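Local coordinates for protein phist (Plasmodium falciparum, PDB 4JLE) that binds the virulence factor PfEMP1, probably through this PHIST domain, and comigrates to knobs on the surface of the infected red blood cell, at residues 25-30 with 37-42; 53-58 with 90-95; 61-66 with 82-87. One frame throughout, in Å; residues are numbered along the deposited sequence.

Interaction 1: residues 25-30 with 37-42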
loop_
_atom_site.group_PDB
_atom_site.type_symbol
_atom_site.label_atom_id
_atom_site.label_comp_id
_atom_site.label_asym_id
_atom_site.label_seq_id
_atom_site.Cartn_x
_atom_site.Cartn_y
_atom_site.Cartn_z
ATOM N N ASN B 25 5.698 -17.182 20.568
ATOM C CA ASN B 25 5.723 -18.646 20.419
ATOM C C ASN B 25 5.030 -19.324 21.627
ATOM O O ASN B 25 4.223 -20.225 21.442
ATOM C CB ASN B 25 7.156 -19.165 20.224
ATOM C CG ASN B 25 7.726 -18.807 18.856
ATOM O OD1 ASN B 25 6.995 -18.630 17.869
ATOM N ND2 ASN B 25 9.052 -18.683 18.768
ATOM N N GLU B 26 5.276 -18.811 22.828
ATOM C CA GLU B 26 4.670 -19.255 24.081
ATOM C C GLU B 26 3.145 -19.188 23.979
ATOM O O GLU B 26 2.466 -20.166 24.294
ATOM C CB GLU B 26 5.168 -18.355 25.200
ATOM C CG GLU B 26 5.391 -19.041 26.521
ATOM C CD GLU B 26 5.685 -18.046 27.625
ATOM O OE1 GLU B 26 4.915 -18.025 28.613
ATOM O OE2 GLU B 26 6.660 -17.269 27.486
ATOM N N MET B 27 2.618 -18.046 23.490
ATOM C CA MET B 27 1.195 -17.806 23.311
ATOM C C MET B 27 0.604 -18.767 22.297
ATOM O O MET B 27 -0.438 -19.361 22.578
ATOM C CB MET B 27 0.954 -16.360 22.868
ATOM C CG MET B 27 0.901 -15.386 24.004
ATOM S SD MET B 27 0.615 -13.741 23.336
ATOM C CE MET B 27 -0.205 -13.044 24.632
ATOM N N ILE B 28 1.277 -18.936 21.134
ATOM C CA ILE B 28 0.838 -19.843 20.068
ATOM C C ILE B 28 0.744 -21.283 20.602
ATOM O O ILE B 28 -0.290 -21.938 20.426
ATOM C CB ILE B 28 1.771 -19.761 18.820
ATOM C CG1 ILE B 28 1.698 -18.387 18.137
ATOM C CG2 ILE B 28 1.472 -20.882 17.794
ATOM C CD1 ILE B 28 2.966 -18.068 17.238
ATOM N N ASN B 29 1.805 -21.737 21.281
ATOM C CA ASN B 29 1.981 -23.086 21.785
ATOM C C ASN B 29 1.358 -23.325 23.165
ATOM O O ASN B 29 1.629 -24.379 23.748
ATOM C CB ASN B 29 3.487 -23.426 21.844
ATOM C CG ASN B 29 4.206 -23.392 20.518
ATOM O OD1 ASN B 29 3.601 -23.521 19.439
ATOM N ND2 ASN B 29 5.525 -23.199 20.593
ATOM N N SER B 30 0.534 -22.377 23.687
ATOM C CA SER B 30 -0.094 -22.518 25.000
ATOM C C SER B 30 -1.047 -23.712 25.025
ATOM O O SER B 30 -1.718 -24.008 24.016
ATOM C CB SER B 30 -0.837 -21.240 25.373
ATOM O OG SER B 30 -1.536 -21.389 26.595
ATOM N N ARG B 37 -9.193 -12.119 22.517
ATOM C CA ARG B 37 -8.953 -11.064 21.532
ATOM C C ARG B 37 -7.665 -10.313 21.793
ATOM O O ARG B 37 -6.972 -10.011 20.838
ATOM C CB ARG B 37 -10.116 -10.086 21.515
ATOM C CG ARG B 37 -10.154 -9.258 20.230
ATOM C CD ARG B 37 -10.955 -7.983 20.416
ATOM N NE ARG B 37 -12.380 -8.206 20.712
ATOM C CZ ARG B 37 -13.398 -7.850 19.922
ATOM N NH1 ARG B 37 -13.166 -7.267 18.749
ATOM N NH2 ARG B 37 -14.651 -8.094 20.292
ATOM N N ASN B 38 -7.311 -10.035 23.063
ATOM C CA ASN B 38 -6.063 -9.338 23.358
ATOM C C ASN B 38 -4.859 -10.098 22.801
ATOM O O ASN B 38 -4.113 -9.573 21.968
ATOM C CB ASN B 38 -5.892 -9.131 24.849
ATOM C CG ASN B 38 -4.501 -8.612 25.171
ATOM O OD1 ASN B 38 -3.982 -7.697 24.484
ATOM N ND2 ASN B 38 -3.856 -9.207 26.196
ATOM N N ASP B 39 -4.711 -11.354 23.232
ATOM C CA ASP B 39 -3.645 -12.238 22.806
ATOM C C ASP B 39 -3.614 -12.411 21.267
ATOM O O ASP B 39 -2.529 -12.407 20.673
ATOM C CB ASP B 39 -3.801 -13.568 23.549
ATOM C CG ASP B 39 -3.603 -13.455 25.066
ATOM O OD1 ASP B 39 -3.404 -12.304 25.567
ATOM O OD2 ASP B 39 -3.542 -14.528 25.746
ATOM N N MET B 40 -4.790 -12.476 20.612
ATOM C CA MET B 40 -4.879 -12.602 19.148
ATOM C C MET B 40 -4.374 -11.343 18.475
ATOM O O MET B 40 -3.658 -11.427 17.476
ATOM C CB MET B 40 -6.325 -12.893 18.703
ATOM C CG MET B 40 -6.836 -14.300 19.148
ATOM S SD MET B 40 -8.418 -14.678 18.328
ATOM C CE MET B 40 -9.649 -14.208 19.624
ATOM N N ASN B 41 -4.696 -10.171 19.062
ATOM C CA ASN B 41 -4.285 -8.877 18.541
ATOM C C ASN B 41 -2.780 -8.692 18.705
ATOM O O ASN B 41 -2.119 -8.299 17.750
ATOM C CB ASN B 41 -5.085 -7.747 19.211
ATOM C CG ASN B 41 -6.548 -7.659 18.795
ATOM O OD1 ASN B 41 -7.019 -8.357 17.888
ATOM N ND2 ASN B 41 -7.298 -6.788 19.450
ATOM N N ILE B 42 -2.232 -9.054 19.879
ATOM C CA ILE B 42 -0.787 -8.994 20.140
ATOM C C ILE B 42 -0.076 -9.811 19.069
ATOM O O ILE B 42 0.871 -9.308 18.467
ATOM C CB ILE B 42 -0.449 -9.498 21.602
ATOM C CG1 ILE B 42 -0.783 -8.421 22.645
ATOM C CG2 ILE B 42 1.034 -10.006 21.733
ATOM C CD1 ILE B 42 -1.008 -8.927 24.048
#
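D39 is fixed at its backbone, where its N-H gives a hydrogen bond to OD1 of N36, and its carboxylate receives the tip of M27. The contact lays the short helix 21-28 beside the first turn of helix 37-72, the first long helix of the three-helix bundle that makes up this PHIST domain; a connection containing the small strand 34-36 joins the two. M27 does nearly all the reaching. Its CG stands beside the backbone N, chi1 -84°, and from there the chain runs out extended, so the sulfur and methyl span the gap between the helices. The nearest pair of CA atoms, those of M27 and D39, is 7.4 Å apart. The methyl CE settles over the flat face of the carboxylate, 3.4 Å from D39 OD1 and 3.5 Å from D39 CG, with the M27 chain meeting the D39 side chain at about a right angle. This is a van der Waals contact, though a methyl on sulfur may be slightly positive and so tolerate the oxygens. I42, one turn further on, gives the apolar half of the contact and also packs on E23 and I24. The second subunit is close by: L124 of that subunit lies against I28, and NH1 of its R117 makes a weak hydrogen bond to the carbonyl O of M27. Helix 21-28 ends just past M27, with N29 N bonded to N25 O at 2.9 Å. On the I42 side, the branch methyl CG2 lies across the thioether, 4.1 Å from M27 SD.

Interaction 2: residues 53-58 with 90-95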
loop_
_atom_site.group_PDB
_atom_site.type_symbol
_atom_site.label_atom_id
_atom_site.label_comp_id
_atom_site.label_asym_id
_atom_site.label_seq_id
_atom_site.Cartn_x
_atom_site.Cartn_y
_atom_site.Cartn_z
ATOM N N GLU B 53 8.829 -6.102 7.871
ATOM C CA GLU B 53 10.299 -6.067 7.866
ATOM C C GLU B 53 10.902 -6.987 6.817
ATOM O O GLU B 53 11.879 -6.607 6.175
ATOM C CB GLU B 53 10.867 -6.475 9.228
ATOM C CG GLU B 53 10.726 -5.410 10.294
ATOM C CD GLU B 53 10.813 -5.929 11.716
ATOM O OE1 GLU B 53 11.371 -7.032 11.930
ATOM O OE2 GLU B 53 10.302 -5.227 12.619
ATOM N N LYS B 54 10.386 -8.216 6.706
ATOM C CA LYS B 54 10.884 -9.216 5.777
ATOM C C LYS B 54 10.658 -8.768 4.319
ATOM O O LYS B 54 11.521 -9.004 3.470
ATOM C CB LYS B 54 10.212 -10.570 6.055
ATOM C CG LYS B 54 10.790 -11.330 7.247
ATOM C CD LYS B 54 10.059 -12.660 7.475
ATOM C CE LYS B 54 10.400 -13.315 8.795
ATOM N NZ LYS B 54 9.242 -14.093 9.325
ATOM N N PHE B 55 9.515 -8.096 4.055
ATOM C CA PHE B 55 9.153 -7.566 2.743
ATOM C C PHE B 55 10.210 -6.558 2.273
ATOM O O PHE B 55 10.618 -6.604 1.109
ATOM C CB PHE B 55 7.733 -6.954 2.774
ATOM C CG PHE B 55 7.374 -5.999 1.660
ATOM C CD1 PHE B 55 7.011 -6.472 0.407
ATOM C CD2 PHE B 55 7.349 -4.625 1.879
ATOM C CE1 PHE B 55 6.688 -5.584 -0.633
ATOM C CE2 PHE B 55 7.043 -3.740 0.839
ATOM C CZ PHE B 55 6.716 -4.226 -0.412
ATOM N N LYS B 56 10.630 -5.649 3.183
ATOM C CA LYS B 56 11.630 -4.610 2.970
ATOM C C LYS B 56 12.983 -5.214 2.657
ATOM O O LYS B 56 13.684 -4.680 1.800
ATOM C CB LYS B 56 11.723 -3.680 4.180
ATOM C CG LYS B 56 10.959 -2.379 3.948
ATOM C CD LYS B 56 10.978 -1.444 5.159
ATOM C CE LYS B 56 9.678 -1.438 5.935
ATOM N NZ LYS B 56 8.622 -0.582 5.310
ATOM N N LYS B 57 13.336 -6.342 3.307
ATOM C CA LYS B 57 14.569 -7.069 3.024
ATOM C C LYS B 57 14.526 -7.659 1.591
ATOM O O LYS B 57 15.551 -7.624 0.912
ATOM C CB LYS B 57 14.849 -8.170 4.047
ATOM C CG LYS B 57 15.371 -7.664 5.386
ATOM C CD LYS B 57 15.471 -8.825 6.371
ATOM C CE LYS B 57 15.729 -8.423 7.802
ATOM N NZ LYS B 57 14.592 -8.828 8.670
ATOM N N VAL B 58 13.353 -8.153 1.121
ATOM C CA VAL B 58 13.196 -8.669 -0.247
ATOM C C VAL B 58 13.422 -7.517 -1.245
ATOM O O VAL B 58 14.174 -7.699 -2.194
ATOM C CB VAL B 58 11.848 -9.383 -0.514
ATOM C CG1 VAL B 58 11.735 -9.829 -1.974
ATOM C CG2 VAL B 58 11.643 -10.562 0.443
ATOM N N GLU B 90 4.411 -0.574 -6.786
ATOM C CA GLU B 90 3.752 -1.748 -7.386
ATOM C C GLU B 90 3.830 -2.962 -6.431
ATOM O O GLU B 90 2.823 -3.641 -6.242
ATOM C CB GLU B 90 4.385 -2.078 -8.727
ATOM C CG GLU B 90 4.181 -0.982 -9.761
ATOM C CD GLU B 90 4.611 -1.401 -11.150
ATOM O OE1 GLU B 90 5.759 -1.092 -11.543
ATOM O OE2 GLU B 90 3.822 -2.109 -11.816
ATOM N N MET B 91 5.000 -3.165 -5.787
ATOM C CA MET B 91 5.226 -4.246 -4.807
ATOM C C MET B 91 4.358 -4.049 -3.557
ATOM O O MET B 91 3.740 -5.021 -3.104
ATOM C CB MET B 91 6.708 -4.378 -4.456
ATOM C CG MET B 91 7.514 -4.880 -5.630
ATOM S SD MET B 91 9.240 -5.256 -5.295
ATOM C CE MET B 91 9.990 -3.669 -5.321
ATOM N N GLN B 92 4.224 -2.779 -3.066
ATOM C CA GLN B 92 3.326 -2.425 -1.954
ATOM C C GLN B 92 1.897 -2.801 -2.313
ATOM O O GLN B 92 1.220 -3.427 -1.507
ATOM C CB GLN B 92 3.397 -0.928 -1.587
ATOM C CG GLN B 92 4.720 -0.487 -0.928
ATOM C CD GLN B 92 4.757 -0.630 0.588
ATOM O OE1 GLN B 92 4.615 -1.732 1.139
ATOM N NE2 GLN B 92 5.006 0.478 1.300
ATOM N N GLY B 93 1.494 -2.497 -3.547
ATOM C CA GLY B 93 0.177 -2.807 -4.088
ATOM C C GLY B 93 -0.169 -4.289 -4.044
ATOM O O GLY B 93 -1.276 -4.671 -3.652
ATOM N N TYR B 94 0.791 -5.136 -4.424
ATOM C CA TYR B 94 0.628 -6.583 -4.389
ATOM C C TYR B 94 0.587 -7.100 -2.952
ATOM O O TYR B 94 -0.220 -7.978 -2.662
ATOM C CB TYR B 94 1.747 -7.265 -5.179
ATOM C CG TYR B 94 1.401 -7.386 -6.642
ATOM C CD1 TYR B 94 0.518 -8.370 -7.093
ATOM C CD2 TYR B 94 1.907 -6.483 -7.576
ATOM C CE1 TYR B 94 0.178 -8.471 -8.442
ATOM C CE2 TYR B 94 1.611 -6.603 -8.933
ATOM C CZ TYR B 94 0.742 -7.595 -9.362
ATOM O OH TYR B 94 0.434 -7.712 -10.701
ATOM N N ALA B 95 1.402 -6.520 -2.059
ATOM C CA ALA B 95 1.420 -6.893 -0.635
ATOM C C ALA B 95 0.096 -6.564 0.044
ATOM O O ALA B 95 -0.338 -7.361 0.861
ATOM C CB ALA B 95 2.564 -6.202 0.088
#
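F55 crosses from helix 37-72 to meet M91, Q92 and A95 on helix 77-110, and its ring carries the whole contact. CB aims at the other helix, and with chi1 at 162° CG continues on the side away from the backbone N, pushing the ring straight into the interface. Halfway along one side of the ring, CD2 is 4.0 Å from Q92 OE1. At the next carbon the same oxygen closes in, with F55 CE2 and Q92 OE1 3.2 Å apart. Q92 gets it there by bending at chi2, which turns the amide back toward the ring until the two planes differ by only 17°; the oxygen approaches the ring obliquely. Along the other side, CE1 lies 4.0 Å from M91 CB and 3.9 Å from M91 O, a carbonyl already bonded to A95 N within its own helix. A95 CB covers one face, 4.2 Å from F55 CE1. At the tip, CZ lies 3.6 Å from Q92 OE1, with Q92 N slightly farther off. The short helix axes stay 11.8 Å apart, a wide spacing that this large ring bridges. M138 of the second subunit packs on both F55 and V58, so the same ring also borders the dimer interface. With an angle of 145° between their directions, the segments form part of the antiparallel helical hairpin within the three-helix bundle of the PHIST fold.

Interaction 3: residues 61-66 with 82-87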
loop_
_atom_site.group_PDB
_atom_site.type_symbol
_atom_site.label_atom_id
_atom_site.label_comp_id
_atom_site.label_asym_id
_atom_site.label_seq_id
_atom_site.Cartn_x
_atom_site.Cartn_y
_atom_site.Cartn_z
ATOM N N ASN B 61 17.089 -6.699 -1.575
ATOM C CA ASN B 61 17.739 -7.766 -2.335
ATOM C C ASN B 61 17.496 -7.587 -3.844
ATOM O O ASN B 61 18.425 -7.795 -4.616
ATOM C CB ASN B 61 17.286 -9.150 -1.844
ATOM C CG ASN B 61 17.776 -9.486 -0.443
ATOM O OD1 ASN B 61 18.705 -8.861 0.089
ATOM N ND2 ASN B 61 17.155 -10.483 0.192
ATOM N N ILE B 62 16.282 -7.165 -4.250
ATOM C CA ILE B 62 15.972 -6.927 -5.665
ATOM C C ILE B 62 16.823 -5.752 -6.157
ATOM O O ILE B 62 17.500 -5.878 -7.168
ATOM C CB ILE B 62 14.451 -6.685 -5.896
ATOM C CG1 ILE B 62 13.610 -7.931 -5.512
ATOM C CG2 ILE B 62 14.183 -6.231 -7.342
ATOM C CD1 ILE B 62 12.129 -7.660 -5.212
ATOM N N PHE B 63 16.807 -4.639 -5.418
ATOM C CA PHE B 63 17.524 -3.407 -5.745
ATOM C C PHE B 63 19.068 -3.605 -5.758
ATOM O O PHE B 63 19.763 -2.990 -6.587
ATOM C CB PHE B 63 17.093 -2.271 -4.791
ATOM C CG PHE B 63 15.643 -1.802 -4.923
ATOM C CD1 PHE B 63 14.919 -2.020 -6.097
ATOM C CD2 PHE B 63 15.024 -1.102 -3.891
ATOM C CE1 PHE B 63 13.587 -1.595 -6.215
ATOM C CE2 PHE B 63 13.698 -0.659 -4.018
ATOM C CZ PHE B 63 12.989 -0.912 -5.180
ATOM N N LYS B 64 19.590 -4.499 -4.894
ATOM C CA LYS B 64 21.012 -4.822 -4.871
ATOM C C LYS B 64 21.370 -5.546 -6.164
ATOM O O LYS B 64 22.391 -5.241 -6.783
ATOM C CB LYS B 64 21.367 -5.676 -3.631
ATOM C CG LYS B 64 22.840 -5.992 -3.484
ATOM C CD LYS B 64 23.114 -6.491 -2.086
ATOM C CE LYS B 64 24.570 -6.780 -1.918
ATOM N NZ LYS B 64 24.885 -7.198 -0.520
ATOM N N PHE B 65 20.513 -6.488 -6.577
ATOM C CA PHE B 65 20.712 -7.248 -7.797
ATOM C C PHE B 65 20.673 -6.324 -9.026
ATOM O O PHE B 65 21.530 -6.456 -9.898
ATOM C CB PHE B 65 19.661 -8.370 -7.918
ATOM C CG PHE B 65 19.762 -9.138 -9.206
ATOM C CD1 PHE B 65 20.708 -10.139 -9.361
ATOM C CD2 PHE B 65 18.940 -8.826 -10.285
ATOM C CE1 PHE B 65 20.835 -10.815 -10.571
ATOM C CE2 PHE B 65 19.069 -9.496 -11.497
ATOM C CZ PHE B 65 20.022 -10.478 -11.639
ATOM N N ILE B 66 19.688 -5.396 -9.100
ATOM C CA ILE B 66 19.542 -4.484 -10.241
ATOM C C ILE B 66 20.735 -3.502 -10.291
ATOM O O ILE B 66 21.110 -3.046 -11.379
ATOM C CB ILE B 66 18.144 -3.768 -10.236
ATOM C CG1 ILE B 66 16.968 -4.790 -10.210
ATOM C CG2 ILE B 66 17.969 -2.784 -11.413
ATOM C CD1 ILE B 66 16.933 -5.896 -11.356
ATOM N N ARG B 82 13.964 6.614 -10.322
ATOM C CA ARG B 82 12.597 6.751 -10.829
ATOM C C ARG B 82 11.952 5.365 -11.012
ATOM O O ARG B 82 10.791 5.178 -10.654
ATOM C CB ARG B 82 12.635 7.538 -12.159
ATOM C CG ARG B 82 11.443 7.378 -13.095
ATOM C CD ARG B 82 11.392 8.481 -14.148
ATOM N NE ARG B 82 12.624 8.580 -14.948
ATOM C CZ ARG B 82 12.846 7.936 -16.092
ATOM N NH1 ARG B 82 11.926 7.123 -16.596
ATOM N NH2 ARG B 82 13.990 8.105 -16.741
ATOM N N LYS B 83 12.717 4.404 -11.545
ATOM C CA LYS B 83 12.229 3.051 -11.789
ATOM C C LYS B 83 12.098 2.300 -10.483
ATOM O O LYS B 83 11.106 1.605 -10.308
ATOM C CB LYS B 83 13.122 2.294 -12.800
ATOM C CG LYS B 83 13.079 2.855 -14.215
ATOM C CD LYS B 83 11.733 2.696 -14.881
ATOM C CE LYS B 83 11.514 3.687 -15.993
ATOM N NZ LYS B 83 10.405 3.278 -16.893
ATOM N N PHE B 84 13.035 2.505 -9.543
ATOM C CA PHE B 84 12.990 1.889 -8.213
ATOM C C PHE B 84 11.786 2.384 -7.414
ATOM O O PHE B 84 11.101 1.585 -6.746
ATOM C CB PHE B 84 14.286 2.168 -7.434
ATOM C CG PHE B 84 15.462 1.266 -7.758
ATOM C CD1 PHE B 84 15.420 0.388 -8.846
ATOM C CD2 PHE B 84 16.605 1.282 -6.971
ATOM C CE1 PHE B 84 16.505 -0.440 -9.143
ATOM C CE2 PHE B 84 17.691 0.451 -7.273
ATOM C CZ PHE B 84 17.641 -0.393 -8.366
ATOM N N LYS B 85 11.524 3.700 -7.508
ATOM C CA LYS B 85 10.394 4.350 -6.849
ATOM C C LYS B 85 9.079 3.701 -7.333
ATOM O O LYS B 85 8.375 3.148 -6.507
ATOM C CB LYS B 85 10.423 5.880 -7.074
ATOM C CG LYS B 85 11.578 6.574 -6.311
ATOM C CD LYS B 85 11.757 8.059 -6.665
ATOM C CE LYS B 85 13.051 8.654 -6.145
ATOM N NZ LYS B 85 13.496 9.824 -6.952
ATOM N N PHE B 86 8.822 3.631 -8.649
ATOM C CA PHE B 86 7.578 3.044 -9.158
ATOM C C PHE B 86 7.451 1.534 -8.876
ATOM O O PHE B 86 6.339 1.061 -8.660
ATOM C CB PHE B 86 7.389 3.334 -10.651
ATOM C CG PHE B 86 7.213 4.812 -10.975
ATOM C CD1 PHE B 86 6.159 5.545 -10.433
ATOM C CD2 PHE B 86 8.040 5.443 -11.899
ATOM C CE1 PHE B 86 5.984 6.898 -10.753
ATOM C CE2 PHE B 86 7.853 6.797 -12.230
ATOM C CZ PHE B 86 6.838 7.516 -11.640
ATOM N N ALA B 87 8.566 0.791 -8.850
ATOM C CA ALA B 87 8.544 -0.636 -8.542
ATOM C C ALA B 87 8.137 -0.855 -7.081
ATOM O O ALA B 87 7.349 -1.754 -6.799
ATOM C CB ALA B 87 9.908 -1.239 -8.803
#
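F63 and F84 lie ring on ring, and nearly all the close packing here is theirs. The planes tilt by just 15° with centroids 4.2 Å apart, an offset stack. CD1 of F63 sits over the centre of the F84 ring, whereas F84 CG lies over the outer part of the F63 ring. Because the side chains come from opposing helices and slide past each other, each ring reaches back to the other's stem: F84 CB makes a CH-pi contact over the F63 face, F63 CZ comes 3.5 Å from F84 O, and in return F84 CE2 lies 3.7 Å from F63 CB. The branch methyl of I66 closes the F84 edge in the plane of the ring, with CG2 3.6 Å from F84 CE1. Beyond this the contact slackens. A87 CB points across but stays 4.5 Å from F63 CE1; the end of I66 leads away, and I66 also packs on L146 of the second subunit. The CB atoms of K64 and K85 point away from the contact, and K85 packs on F86 of the second subunit. The stack thus joins helix 37-72 to helix 77-110 close to the turn between them, with M91 of helix 77-110 packed against I62 and F63.

How the interactions relate
All three interactions share helix 37-72. Interaction 1 attaches the short helix 21-28 to its start, while interactions 2 and 3 are successive rungs between it and helix 77-110, with centres about 12 Å apart. Those two touch directly through M91, whose SD is 3.8 Å from I62 CD1 and whose CE is 4.1 Å from F63 CZ, so apolar packing passes from one to the other. Interaction 1 stands alone: its centre is about 25 Å from that of interaction 2 and about 36 Å from that of interaction 3, on the other side of the chain's centre. Each contact also lies within reach of the second subunit.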